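Local coordinates for protein MS5a (Brassica napus, PDB 6L77) that is of unknown function but is linked to meiosis, has a cystatin-like structure and probably enhances papain activity in a non-canonical way, at residues D82-I87 against C218-G223; D104-P109 against I207-V212; D110-K115 against I163-V168; E169-V174 against L183-V188. All coordinates share one frame; numbering follows the deposited sequence.

Interaction 1: residues D82-I87 against C218-G223; sequences DFTCYI and CVCLLG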
loop_
_atom_site.group_PDB
_atom_site.type_symbol
_atom_site.label_atom_id
_atom_site.label_comp_id
_atom_site.label_asym_id
_atom_site.label_seq_id
_atom_site.Cartn_x
_atom_site.Cartn_y
_atom_site.Cartn_z
ATOM N N ASP A 82 3.213 8.659 -2.816
ATOM C CA ASP A 82 2.263 9.759 -3.027
ATOM C C ASP A 82 1.516 9.457 -4.336
ATOM O O ASP A 82 1.964 9.855 -5.410
ATOM C CB ASP A 82 2.977 11.098 -3.080
ATOM C CG ASP A 82 2.021 12.269 -3.095
ATOM O OD1 ASP A 82 0.789 12.041 -3.138
ATOM O OD2 ASP A 82 2.505 13.420 -3.053
ATOM N N PHE A 83 0.393 8.741 -4.233
ATOM C CA PHE A 83 -0.329 8.374 -5.450
ATOM C C PHE A 83 -1.777 8.042 -5.119
ATOM O O PHE A 83 -2.122 7.796 -3.966
ATOM C CB PHE A 83 0.338 7.190 -6.160
ATOM C CG PHE A 83 0.316 5.896 -5.364
ATOM C CD1 PHE A 83 -0.797 5.072 -5.372
ATOM C CD2 PHE A 83 1.426 5.504 -4.635
ATOM C CE1 PHE A 83 -0.803 3.887 -4.652
ATOM C CE2 PHE A 83 1.426 4.324 -3.915
ATOM C CZ PHE A 83 0.311 3.520 -3.923
ATOM N N THR A 84 -2.614 8.007 -6.159
ATOM C CA THR A 84 -4.027 7.668 -6.026
ATOM C C THR A 84 -4.391 6.594 -7.040
ATOM O O THR A 84 -4.095 6.742 -8.235
ATOM C CB THR A 84 -4.919 8.901 -6.252
ATOM O OG1 THR A 84 -4.592 9.916 -5.295
ATOM C CG2 THR A 84 -6.409 8.529 -6.109
ATOM N N CYS A 85 -5.045 5.526 -6.569
ATOM C CA CYS A 85 -5.608 4.494 -7.445
ATOM C C CYS A 85 -7.082 4.809 -7.684
ATOM O O CYS A 85 -7.891 4.774 -6.748
ATOM C CB CYS A 85 -5.436 3.099 -6.842
ATOM S SG CYS A 85 -6.176 1.776 -7.852
ATOM N N TYR A 86 -7.431 5.108 -8.938
ATOM C CA TYR A 86 -8.771 5.562 -9.310
ATOM C C TYR A 86 -9.651 4.464 -9.885
ATOM O O TYR A 86 -10.871 4.510 -9.722
ATOM C CB TYR A 86 -8.687 6.685 -10.355
ATOM C CG TYR A 86 -8.158 7.985 -9.817
ATOM C CD1 TYR A 86 -8.994 8.867 -9.137
ATOM C CD2 TYR A 86 -6.826 8.345 -10.002
ATOM C CE1 TYR A 86 -8.518 10.075 -8.644
ATOM C CE2 TYR A 86 -6.339 9.550 -9.507
ATOM C CZ TYR A 86 -7.194 10.412 -8.832
ATOM O OH TYR A 86 -6.710 11.607 -8.341
ATOM N N ILE A 87 -9.059 3.512 -10.586
ATOM C CA ILE A 87 -9.781 2.460 -11.298
ATOM C C ILE A 87 -9.080 1.162 -10.977
ATOM O O ILE A 87 -7.847 1.114 -10.972
ATOM C CB ILE A 87 -9.772 2.695 -12.828
ATOM C CG1 ILE A 87 -10.412 4.040 -13.185
ATOM C CG2 ILE A 87 -10.418 1.523 -13.574
ATOM C CD1 ILE A 87 -11.916 4.003 -13.302
ATOM N N CYS A 218 -12.041 5.667 -4.305
ATOM C CA CYS A 218 -10.682 5.874 -4.787
ATOM C C CYS A 218 -9.741 5.888 -3.587
ATOM O O CYS A 218 -10.105 6.352 -2.507
ATOM C CB CYS A 218 -10.590 7.182 -5.577
ATOM S SG CYS A 218 -11.625 7.172 -7.075
ATOM N N VAL A 219 -8.541 5.350 -3.768
ATOM C CA VAL A 219 -7.613 5.117 -2.664
ATOM C C VAL A 219 -6.393 5.999 -2.883
ATOM O O VAL A 219 -5.721 5.883 -3.915
ATOM C CB VAL A 219 -7.201 3.643 -2.564
ATOM C CG1 VAL A 219 -6.105 3.473 -1.531
ATOM C CG2 VAL A 219 -8.422 2.777 -2.202
ATOM N N CYS A 220 -6.107 6.871 -1.917
ATOM C CA CYS A 220 -4.912 7.701 -1.927
ATOM C C CYS A 220 -3.957 7.213 -0.843
ATOM O O CYS A 220 -4.374 6.979 0.299
ATOM C CB CYS A 220 -5.273 9.169 -1.707
ATOM S SG CYS A 220 -3.829 10.207 -1.501
ATOM N N LEU A 221 -2.694 7.009 -1.211
ATOM C CA LEU A 221 -1.646 6.647 -0.265
ATOM C C LEU A 221 -0.631 7.777 -0.191
ATOM O O LEU A 221 -0.147 8.248 -1.223
ATOM C CB LEU A 221 -0.943 5.341 -0.653
ATOM C CG LEU A 221 -1.759 4.038 -0.676
ATOM C CD1 LEU A 221 -0.822 2.835 -0.692
ATOM C CD2 LEU A 221 -2.697 3.947 0.511
ATOM N N LEU A 222 -0.308 8.200 1.027
ATOM C CA LEU A 222 0.728 9.196 1.267
ATOM C C LEU A 222 1.639 8.652 2.352
ATOM O O LEU A 222 1.165 8.287 3.429
ATOM C CB LEU A 222 0.126 10.535 1.690
ATOM C CG LEU A 222 1.166 11.612 1.973
ATOM C CD1 LEU A 222 1.906 11.960 0.696
ATOM C CD2 LEU A 222 0.510 12.858 2.569
ATOM N N GLY A 223 2.940 8.603 2.085
ATOM C CA GLY A 223 3.848 7.940 2.997
ATOM C C GLY A 223 5.206 8.612 3.064
ATOM O O GLY A 223 5.624 9.342 2.155
#
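Phe83 and Leu221 form one of two hydrogen-bonded pairs of an antiparallel strand contact deep in the sheet, where strand 82-88 lies beside the final strand 219-227. The segment axes approach to 4.7 Å and run 168° apart. Phe83 and Leu221 exchange two backbone bonds, Leu221 N reaching Phe83 O at 2.9 Å, and the same reciprocal pattern recurs at Cys85 and Val219, with Cys85 N 2.8 Å from Val219 O. Between these pairs Thr84 and Cys220 face each other without such bonds; Thr84 OG1 rests 3.7 Å from Cys220 CB, while its polar partners are Phe102 and Arg76. On the face carrying Phe83 and Leu221, the phenylalanine ring is swung between its own backbone N and carbonyl carbon (chi1 65°), which brings it alongside Leu221, whose CB makes a CH-pi contact over one ring face, and Leu221 CD1 meets Phe83 CZ at 3.5 Å. An alanine at Phe83 is likely to open a gap beside Leu221 and strip Leu221 CB of its aromatic partner. Farther along, Cys218 SG touches Tyr86 CD1 at 3.7 Å, an oblique sulfur-aromatic contact. Helix 12-29 packs on the Phe83 face through Tyr17 and Val20, and strands 65-75 and 201-212 continue the sheet beyond strands 82-88 and 219-227 respectively.

Interaction 2: residues D104-P109 against I207-V212; sequences DAKDLP and IVRRTV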
loop_
_atom_site.group_PDB
_atom_site.type_symbol
_atom_site.label_atom_id
_atom_site.label_comp_id
_atom_site.label_asym_id
_atom_site.label_seq_id
_atom_site.Cartn_x
_atom_site.Cartn_y
_atom_site.Cartn_z
ATOM N N ASP A 104 -4.412 13.606 -0.878
ATOM C CA ASP A 104 -4.282 13.834 0.556
ATOM C C ASP A 104 -3.266 14.945 0.746
ATOM O O ASP A 104 -2.117 14.818 0.308
ATOM C CB ASP A 104 -3.837 12.554 1.263
ATOM C CG ASP A 104 -3.506 12.761 2.736
ATOM O OD1 ASP A 104 -3.696 13.875 3.269
ATOM O OD2 ASP A 104 -3.036 11.793 3.363
ATOM N N ALA A 105 -3.685 16.028 1.393
ATOM C CA ALA A 105 -2.825 17.183 1.555
ATOM C C ALA A 105 -2.412 17.427 2.996
ATOM O O ALA A 105 -1.757 18.439 3.270
ATOM C CB ALA A 105 -3.514 18.434 0.996
ATOM N N LYS A 106 -2.758 16.544 3.924
ATOM C CA LYS A 106 -2.511 16.852 5.323
ATOM C C LYS A 106 -1.239 16.160 5.807
ATOM O O LYS A 106 -0.881 15.074 5.343
ATOM C CB LYS A 106 -3.725 16.490 6.193
ATOM C CG LYS A 106 -3.728 15.133 6.870
ATOM C CD LYS A 106 -4.523 14.087 6.084
ATOM C CE LYS A 106 -5.759 14.658 5.380
ATOM N NZ LYS A 106 -6.138 13.816 4.188
ATOM N N ASP A 107 -0.530 16.844 6.709
ATOM C CA ASP A 107 0.775 16.393 7.175
ATOM C C ASP A 107 0.699 14.983 7.752
ATOM O O ASP A 107 -0.313 14.574 8.324
ATOM C CB ASP A 107 1.323 17.348 8.245
ATOM C CG ASP A 107 1.707 18.712 7.690
ATOM O OD1 ASP A 107 1.782 18.870 6.452
ATOM O OD2 ASP A 107 1.940 19.630 8.502
ATOM N N LEU A 108 1.814 14.211 7.577
ATOM C CA LEU A 108 2.001 12.921 8.222
ATOM C C LEU A 108 2.706 13.098 9.561
ATOM O O LEU A 108 3.520 14.014 9.723
ATOM C CB LEU A 108 2.843 11.999 7.348
ATOM C CG LEU A 108 2.205 11.392 6.106
ATOM C CD1 LEU A 108 3.283 10.765 5.237
ATOM C CD2 LEU A 108 1.177 10.359 6.509
ATOM N N PRO A 109 2.419 12.227 10.525
ATOM C CA PRO A 109 3.243 12.180 11.737
ATOM C C PRO A 109 4.666 11.764 11.394
ATOM O O PRO A 109 4.895 10.956 10.495
ATOM C CB PRO A 109 2.538 11.138 12.612
ATOM C CG PRO A 109 1.700 10.357 11.692
ATOM C CD PRO A 109 1.313 11.258 10.565
ATOM N N ILE A 207 5.756 5.068 7.435
ATOM C CA ILE A 207 4.499 5.648 7.898
ATOM C C ILE A 207 3.665 5.941 6.661
ATOM O O ILE A 207 4.121 6.658 5.767
ATOM C CB ILE A 207 4.724 6.928 8.722
ATOM C CG1 ILE A 207 5.590 6.621 9.949
ATOM C CG2 ILE A 207 3.387 7.524 9.146
ATOM C CD1 ILE A 207 5.962 7.844 10.773
ATOM N N VAL A 208 2.461 5.369 6.587
ATOM C CA VAL A 208 1.637 5.485 5.381
ATOM C C VAL A 208 0.203 5.805 5.776
ATOM O O VAL A 208 -0.401 5.072 6.567
ATOM C CB VAL A 208 1.653 4.197 4.536
ATOM C CG1 VAL A 208 0.778 4.397 3.292
ATOM C CG2 VAL A 208 3.065 3.812 4.141
ATOM N N ARG A 209 -0.352 6.878 5.215
ATOM C CA ARG A 209 -1.769 7.169 5.384
ATOM C C ARG A 209 -2.539 6.704 4.153
ATOM O O ARG A 209 -2.222 7.101 3.025
ATOM C CB ARG A 209 -2.028 8.656 5.622
ATOM C CG ARG A 209 -3.501 8.911 5.928
ATOM C CD ARG A 209 -3.828 10.389 6.042
ATOM N NE ARG A 209 -3.175 11.008 7.187
ATOM C CZ ARG A 209 -2.179 11.887 7.107
ATOM N NH1 ARG A 209 -1.716 12.280 5.922
ATOM N NH2 ARG A 209 -1.658 12.394 8.219
ATOM N N ARG A 210 -3.544 5.866 4.375
ATOM C CA ARG A 210 -4.510 5.498 3.353
ATOM C C ARG A 210 -5.786 6.300 3.578
ATOM O O ARG A 210 -6.413 6.197 4.638
ATOM C CB ARG A 210 -4.827 3.999 3.397
ATOM C CG ARG A 210 -5.834 3.565 2.319
ATOM C CD ARG A 210 -6.788 2.487 2.862
ATOM N NE ARG A 210 -6.089 1.229 3.130
ATOM C CZ ARG A 210 -6.515 0.291 3.974
ATOM N NH1 ARG A 210 -7.640 0.465 4.659
ATOM N NH2 ARG A 210 -5.809 -0.826 4.132
ATOM N N THR A 211 -6.185 7.076 2.583
ATOM C CA THR A 211 -7.473 7.744 2.634
ATOM C C THR A 211 -8.318 7.228 1.482
ATOM O O THR A 211 -7.801 6.954 0.394
ATOM C CB THR A 211 -7.320 9.273 2.589
ATOM O OG1 THR A 211 -6.584 9.649 1.428
ATOM C CG2 THR A 211 -6.555 9.734 3.804
ATOM N N VAL A 212 -9.608 7.042 1.748
ATOM C CA VAL A 212 -10.538 6.412 0.819
ATOM C C VAL A 212 -11.664 7.399 0.556
ATOM O O VAL A 212 -12.264 7.925 1.500
ATOM C CB VAL A 212 -11.089 5.083 1.377
ATOM C CG1 VAL A 212 -12.001 4.406 0.354
ATOM C CG2 VAL A 212 -9.939 4.141 1.766
HETATM O O HOH W 1 -3.705 9.456 2.121
#
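Arg209 leaves its strand with CG trans to the main-chain nitrogen (chi1 -175°), runs straight on to CD, then bends at chi3 (-66°) to slip its guanidinium into the loop 104-109, where Asp104 turns its carboxylate to receive it. The salt bridge is direct: Arg209 NH1 lies 2.9 Å from Asp104 OD2, which receives it on its syn lone pair and lies in the guanidinium plane, with an N-H...O angle of 162°. Two loop carbonyls complete the grip. Arg209 NH1 also reaches Lys106 O at 3.0 Å, from above the carbonyl plane, and Arg209 NH2 reaches Asp107 O at 2.6 Å. Opposite faces of the guanidinium are covered by aliphatic carbon, Lys106 CD 3.3 Å from Arg209 NH1 on one and Leu108 CD2 3.5 Å from Arg209 NH1 on the other. The loop is braced from within, because Asp104 OD1 takes Lys106 N in an Asx turn and Lys106 NZ, at 2.6 Å, from the opposite side of the carboxylate plane. A water joins Asp104 OD2 to Arg209 O and Thr211 OG1. Toward the other end, Ile207 CD1 packs 3.3 Å from Pro109 O. A leucine in place of Arg209 would probably leave Asp104 OD2 without its charged mate and two loop carbonyls without their donor, setting the loop freer to move off the sheet. With Lys106 on one oxygen and Arg209 on the other, Asp104 probably stays ionised, and one guanidinium, wedged between hydrocarbon faces, fastens an otherwise irregular loop to strand 201-212.

Interaction 3: residues D110-K115 against I163-V168; sequences DKWPSK and ILDVVV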
loop_
_atom_site.group_PDB
_atom_site.type_symbol
_atom_site.label_atom_id
_atom_site.label_comp_id
_atom_site.label_asym_id
_atom_site.label_seq_id
_atom_site.Cartn_x
_atom_site.Cartn_y
_atom_site.Cartn_z
ATOM N N ASP A 110 5.635 12.329 12.111
ATOM C CA ASP A 110 7.029 12.067 11.789
ATOM C C ASP A 110 7.664 10.991 12.659
ATOM O O ASP A 110 8.818 10.624 12.416
ATOM C CB ASP A 110 7.849 13.360 11.883
ATOM C CG ASP A 110 7.891 13.925 13.281
ATOM O OD1 ASP A 110 6.905 13.748 14.027
ATOM O OD2 ASP A 110 8.916 14.551 13.633
ATOM N N LYS A 111 6.950 10.471 13.659
ATOM C CA LYS A 111 7.507 9.463 14.548
ATOM C C LYS A 111 6.463 8.399 14.852
ATOM O O LYS A 111 5.253 8.627 14.751
ATOM C CB LYS A 111 7.999 10.057 15.881
ATOM C CG LYS A 111 9.001 11.189 15.772
ATOM C CD LYS A 111 9.407 11.677 17.159
ATOM C CE LYS A 111 10.033 13.063 17.110
ATOM N NZ LYS A 111 11.195 13.144 16.180
ATOM N N TRP A 112 6.969 7.227 15.222
ATOM C CA TRP A 112 6.155 6.177 15.812
ATOM C C TRP A 112 5.300 6.752 16.944
ATOM O O TRP A 112 5.763 7.638 17.673
ATOM C CB TRP A 112 7.068 5.081 16.369
ATOM C CG TRP A 112 6.381 3.770 16.568
ATOM C CD1 TRP A 112 5.755 3.318 17.698
ATOM C CD2 TRP A 112 6.235 2.746 15.590
ATOM N NE1 TRP A 112 5.228 2.065 17.475
ATOM C CE2 TRP A 112 5.516 1.691 16.188
ATOM C CE3 TRP A 112 6.652 2.613 14.261
ATOM C CZ2 TRP A 112 5.199 0.521 15.495
ATOM C CZ3 TRP A 112 6.340 1.457 13.582
ATOM C CH2 TRP A 112 5.617 0.429 14.194
ATOM N N PRO A 113 4.067 6.271 17.132
ATOM C CA PRO A 113 3.240 6.785 18.235
ATOM C C PRO A 113 3.874 6.512 19.585
ATOM O O PRO A 113 4.331 5.401 19.862
ATOM C CB PRO A 113 1.920 6.022 18.079
ATOM C CG PRO A 113 2.271 4.802 17.238
ATOM C CD PRO A 113 3.332 5.305 16.300
ATOM N N SER A 114 3.867 7.537 20.430
ATOM C CA SER A 114 4.354 7.455 21.799
ATOM C C SER A 114 3.289 6.858 22.715
ATOM O O SER A 114 2.107 6.770 22.369
ATOM C CB SER A 114 4.739 8.838 22.308
ATOM O OG SER A 114 3.590 9.668 22.357
ATOM N N LYS A 115 3.720 6.471 23.918
ATOM C CA LYS A 115 2.791 5.878 24.870
ATOM C C LYS A 115 1.613 6.801 25.145
ATOM O O LYS A 115 0.503 6.319 25.401
ATOM C CB LYS A 115 3.522 5.527 26.173
ATOM C CG LYS A 115 4.799 4.728 25.939
ATOM C CD LYS A 115 5.276 3.999 27.182
ATOM C CE LYS A 115 4.322 2.886 27.585
ATOM N NZ LYS A 115 4.860 2.106 28.729
ATOM N N ILE A 163 8.957 -7.934 8.781
ATOM C CA ILE A 163 8.159 -7.060 9.638
ATOM C C ILE A 163 8.397 -7.400 11.104
ATOM O O ILE A 163 8.350 -8.569 11.507
ATOM C CB ILE A 163 6.669 -7.173 9.288
ATOM C CG1 ILE A 163 6.421 -6.761 7.837
ATOM C CG2 ILE A 163 5.853 -6.314 10.230
ATOM C CD1 ILE A 163 4.989 -6.939 7.393
ATOM N N LEU A 164 8.641 -6.373 11.918
ATOM C CA LEU A 164 8.834 -6.566 13.351
ATOM C C LEU A 164 7.679 -6.058 14.194
ATOM O O LEU A 164 7.401 -6.642 15.246
ATOM C CB LEU A 164 10.116 -5.874 13.824
ATOM C CG LEU A 164 11.414 -6.332 13.163
ATOM C CD1 LEU A 164 12.579 -5.530 13.708
ATOM C CD2 LEU A 164 11.628 -7.812 13.398
ATOM N N ASP A 165 7.000 -4.996 13.761
ATOM C CA ASP A 165 5.948 -4.387 14.563
ATOM C C ASP A 165 5.085 -3.539 13.644
ATOM O O ASP A 165 5.594 -2.937 12.690
ATOM C CB ASP A 165 6.542 -3.533 15.692
ATOM C CG ASP A 165 5.519 -3.153 16.743
ATOM O OD1 ASP A 165 4.392 -3.704 16.713
ATOM O OD2 ASP A 165 5.849 -2.302 17.602
ATOM N N VAL A 166 3.780 -3.522 13.909
ATOM C CA VAL A 166 2.832 -2.758 13.099
ATOM C C VAL A 166 1.820 -2.127 14.042
ATOM O O VAL A 166 1.292 -2.803 14.928
ATOM C CB VAL A 166 2.109 -3.629 12.049
ATOM C CG1 VAL A 166 1.075 -2.806 11.284
ATOM C CG2 VAL A 166 3.094 -4.246 11.074
ATOM N N VAL A 167 1.559 -0.837 13.864
ATOM C CA VAL A 167 0.507 -0.140 14.592
ATOM C C VAL A 167 -0.365 0.557 13.558
ATOM O O VAL A 167 0.158 1.173 12.629
ATOM C CB VAL A 167 1.086 0.876 15.599
ATOM C CG1 VAL A 167 -0.009 1.778 16.170
ATOM C CG2 VAL A 167 1.833 0.145 16.716
ATOM N N VAL A 168 -1.685 0.446 13.700
ATOM C CA VAL A 168 -2.620 1.121 12.805
ATOM C C VAL A 168 -3.473 2.079 13.624
ATOM O O VAL A 168 -3.945 1.722 14.709
ATOM C CB VAL A 168 -3.517 0.123 12.047
ATOM C CG1 VAL A 168 -4.493 0.881 11.153
ATOM C CG2 VAL A 168 -2.666 -0.836 11.207
HETATM O O HOH W 2 4.404 -0.423 19.255
#
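Trp112 lays the benzo end of its indole against strand 161-170, with CZ2 as the main point of contact. Trp112 CZ2 meets a methyl of Val167, CG2, at 3.6 Å, and lies equally near Asp165 OD2, both coming obliquely to the ring; the indole and carboxylate planes are 39° apart. Next along the rim, Trp112 CH2 approaches Asp165 O at 3.7 Å. Pro113 adds a second apolar touch, its CG resting 3.9 Å from Val167 CG1, the other methyl of that valine. No direct hydrogen bond crosses the contact. A water serves instead, accepting from Trp112 NE1 at 3.2 Å and donating to Asp165 OD2 at 2.9 Å.

The second shell explains the pose. With CG anti to the main-chain N (chi1 -160°), the indole of Trp112 extends to the strand, and Pro113 CD lies over one ring face, which limits its rotation. A weak bond from Val166 N reaches Asp165 OD1, while the water holds OD2. Beyond, Arg191 touches the indole, while Pro113 also touches Tyr189 and Leu125; at the start of the segment Gln226 holds Asp110 O, and at its other end Ser114 takes the N-cap position of helix 115-119. On the strand side, Leu164 and Asp165 both sit opposite Arg191, a classic beta bulge, the extra residue that locally offsets the register of an antiparallel sheet such as this one.

Interaction 4: residues E169-V174 against L183-V188; sequences ETEENV and LRNVLV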
loop_
_atom_site.group_PDB
_atom_site.type_symbol
_atom_site.label_atom_id
_atom_site.label_comp_id
_atom_site.label_asym_id
_atom_site.label_seq_id
_atom_site.Cartn_x
_atom_site.Cartn_y
_atom_site.Cartn_z
ATOM N N GLU A 169 -3.678 3.286 13.101
ATOM C CA GLU A 169 -4.528 4.277 13.743
ATOM C C GLU A 169 -5.713 4.580 12.838
ATOM O O GLU A 169 -5.549 4.793 11.627
ATOM C CB GLU A 169 -3.760 5.565 14.082
ATOM C CG GLU A 169 -4.657 6.627 14.729
ATOM C CD GLU A 169 -3.903 7.762 15.419
ATOM O OE1 GLU A 169 -2.660 7.821 15.312
ATOM O OE2 GLU A 169 -4.566 8.595 16.079
ATOM N N THR A 170 -6.905 4.586 13.429
ATOM C CA THR A 170 -8.142 4.912 12.739
ATOM C C THR A 170 -8.733 6.182 13.327
ATOM O O THR A 170 -8.350 6.637 14.406
ATOM C CB THR A 170 -9.180 3.787 12.854
ATOM O OG1 THR A 170 -9.504 3.601 14.234
ATOM C CG2 THR A 170 -8.636 2.480 12.273
ATOM N N GLU A 171 -9.714 6.720 12.602
ATOM C CA GLU A 171 -10.452 7.904 13.013
ATOM C C GLU A 171 -11.636 7.570 13.907
ATOM O O GLU A 171 -12.146 8.454 14.599
ATOM C CB GLU A 171 -10.928 8.656 11.758
ATOM C CG GLU A 171 -9.896 8.581 10.615
ATOM C CD GLU A 171 -10.334 9.259 9.316
ATOM O OE1 GLU A 171 -11.553 9.392 9.069
ATOM O OE2 GLU A 171 -9.443 9.652 8.534
ATOM N N GLU A 172 -12.061 6.306 13.923
ATOM C CA GLU A 172 -13.239 5.869 14.647
ATOM C C GLU A 172 -12.901 4.609 15.427
ATOM O O GLU A 172 -12.054 3.809 15.010
ATOM C CB GLU A 172 -14.405 5.565 13.704
ATOM C CG GLU A 172 -14.709 6.644 12.690
ATOM C CD GLU A 172 -15.578 6.125 11.562
ATOM O OE1 GLU A 172 -15.890 4.911 11.559
ATOM O OE2 GLU A 172 -15.946 6.929 10.678
ATOM N N ASN A 173 -13.595 4.437 16.545
ATOM C CA ASN A 173 -13.389 3.303 17.441
ATOM C C ASN A 173 -14.113 2.082 16.874
ATOM O O ASN A 173 -15.309 1.898 17.110
ATOM C CB ASN A 173 -13.894 3.654 18.834
ATOM C CG ASN A 173 -13.510 2.618 19.868
ATOM O OD1 ASN A 173 -13.287 1.459 19.532
ATOM N ND2 ASN A 173 -13.437 3.027 21.122
ATOM N N VAL A 174 -13.386 1.218 16.171
ATOM C CA VAL A 174 -14.014 0.098 15.465
ATOM C C VAL A 174 -13.346 -1.206 15.891
ATOM O O VAL A 174 -12.254 -1.195 16.482
ATOM C CB VAL A 174 -13.939 0.284 13.932
ATOM C CG1 VAL A 174 -14.655 1.568 13.522
ATOM C CG2 VAL A 174 -12.492 0.302 13.451
ATOM N N LEU A 183 -11.914 -1.457 3.592
ATOM C CA LEU A 183 -11.171 -0.397 2.898
ATOM C C LEU A 183 -11.615 0.957 3.450
ATOM O O LEU A 183 -12.441 1.671 2.879
ATOM C CB LEU A 183 -11.388 -0.506 1.394
ATOM C CG LEU A 183 -10.428 0.371 0.591
ATOM C CD1 LEU A 183 -9.028 -0.151 0.794
ATOM C CD2 LEU A 183 -10.830 0.349 -0.885
ATOM N N ARG A 184 -11.056 1.309 4.605
ATOM C CA ARG A 184 -11.367 2.544 5.298
ATOM C C ARG A 184 -10.089 3.342 5.539
ATOM O O ARG A 184 -8.978 2.842 5.342
ATOM C CB ARG A 184 -12.069 2.250 6.638
ATOM C CG ARG A 184 -11.291 1.295 7.544
ATOM C CD ARG A 184 -11.443 1.652 9.041
ATOM N NE ARG A 184 -10.949 3.001 9.310
ATOM C CZ ARG A 184 -11.647 3.966 9.906
ATOM N NH1 ARG A 184 -11.094 5.167 10.074
ATOM N NH2 ARG A 184 -12.885 3.730 10.342
ATOM N N ASN A 185 -10.253 4.586 6.006
ATOM C CA ASN A 185 -9.097 5.438 6.299
ATOM C C ASN A 185 -8.257 4.827 7.417
ATOM O O ASN A 185 -8.782 4.478 8.472
ATOM C CB ASN A 185 -9.554 6.835 6.698
ATOM C CG ASN A 185 -10.161 7.599 5.539
ATOM O OD1 ASN A 185 -10.178 7.109 4.410
ATOM N ND2 ASN A 185 -10.668 8.795 5.813
ATOM N N VAL A 186 -6.952 4.677 7.180
ATOM C CA VAL A 186 -6.039 4.168 8.201
ATOM C C VAL A 186 -4.714 4.909 8.111
ATOM O O VAL A 186 -4.327 5.415 7.052
ATOM C CB VAL A 186 -5.779 2.643 8.087
ATOM C CG1 VAL A 186 -7.033 1.816 8.435
ATOM C CG2 VAL A 186 -5.265 2.286 6.698
ATOM N N LEU A 187 -4.014 4.956 9.241
ATOM C CA LEU A 187 -2.637 5.427 9.322
ATOM C C LEU A 187 -1.805 4.251 9.822
ATOM O O LEU A 187 -2.068 3.724 10.908
ATOM C CB LEU A 187 -2.547 6.635 10.260
ATOM C CG LEU A 187 -1.264 7.443 10.390
ATOM C CD1 LEU A 187 -0.893 8.059 9.071
ATOM C CD2 LEU A 187 -1.443 8.533 11.432
ATOM N N VAL A 188 -0.827 3.814 9.022
ATOM C CA VAL A 188 -0.107 2.569 9.281
ATOM C C VAL A 188 1.347 2.883 9.606
ATOM O O VAL A 188 2.020 3.584 8.842
ATOM C CB VAL A 188 -0.193 1.609 8.081
ATOM C CG1 VAL A 188 0.341 0.247 8.482
ATOM C CG2 VAL A 188 -1.627 1.503 7.579
#
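Glu169 and Leu187 form an antiparallel hydrogen-bonded pair, Glu169 N to Leu187 O and Leu187 N to Glu169 O both measuring 2.8 Å and lying in the carbonyl planes. Their side chains run alongside each other on one face of the sheet, and the Glu169 carboxylate goes on to a salt bridge with Arg123. Beyond Thr170 and Val186, the side chain of Arg184 lies between the two chains. Its CG stands between the main-chain N and C (chi1 54°) and the chain bends twice more, so that the guanidinium folds back and grips Asn185 O side-on, NE at 2.8 Å and NH1 at 2.9 Å. Thr170 CB sits over one guanidinium face, 3.6 Å from Arg184 NH1. This is the end region of two sheet neighbours, strands 161-170 and 186-195, whose connection carries the short helix 176-181; Thr170 and Val174 both touch Val179 of that helix. On the acidic turn, Glu172 OE1 makes a weak, long salt bridge with Arg184 NH2 (3.5 Å), while Thr170 OG1 donates to Glu172 O at 2.7 Å and ties the turn to the strand. Glu171 instead reaches Asn185: ND2 meets OE2 at 3.1 Å from above the carboxylate plane, with a weaker bond to OE1, the amide and carboxylate planes being 73° apart. The other amide atom, Asn185 OD1, accepts from Val212 N on the neighbouring strand 201-212. Glu172 N, buried by this packing, has no hydrogen-bond partner in the model.

How the interactions relate
From the N terminus, strand 82-88 opens interaction 1, which closes at 218-223, 131 residues on from the end of 82-87, and encloses the other three. Loop 104-109 then opens interaction 2, closed at 207-212, and within that span interactions 3 and 4 follow in series: 110-115 reaches 163-168, after which the same strand continues into 169-174 and returns at 183-188. No pair crosses. All four reach one antiparallel sheet, interactions 1 and 4 joining strands directly, 2 and 3 laying one continuous connecting segment across it. Interactions 1 and 2 are joined where Leu222 O faces Arg209 N, and 2 and 4 where Val208 O faces Val188 N; both are probable hydrogen bonds.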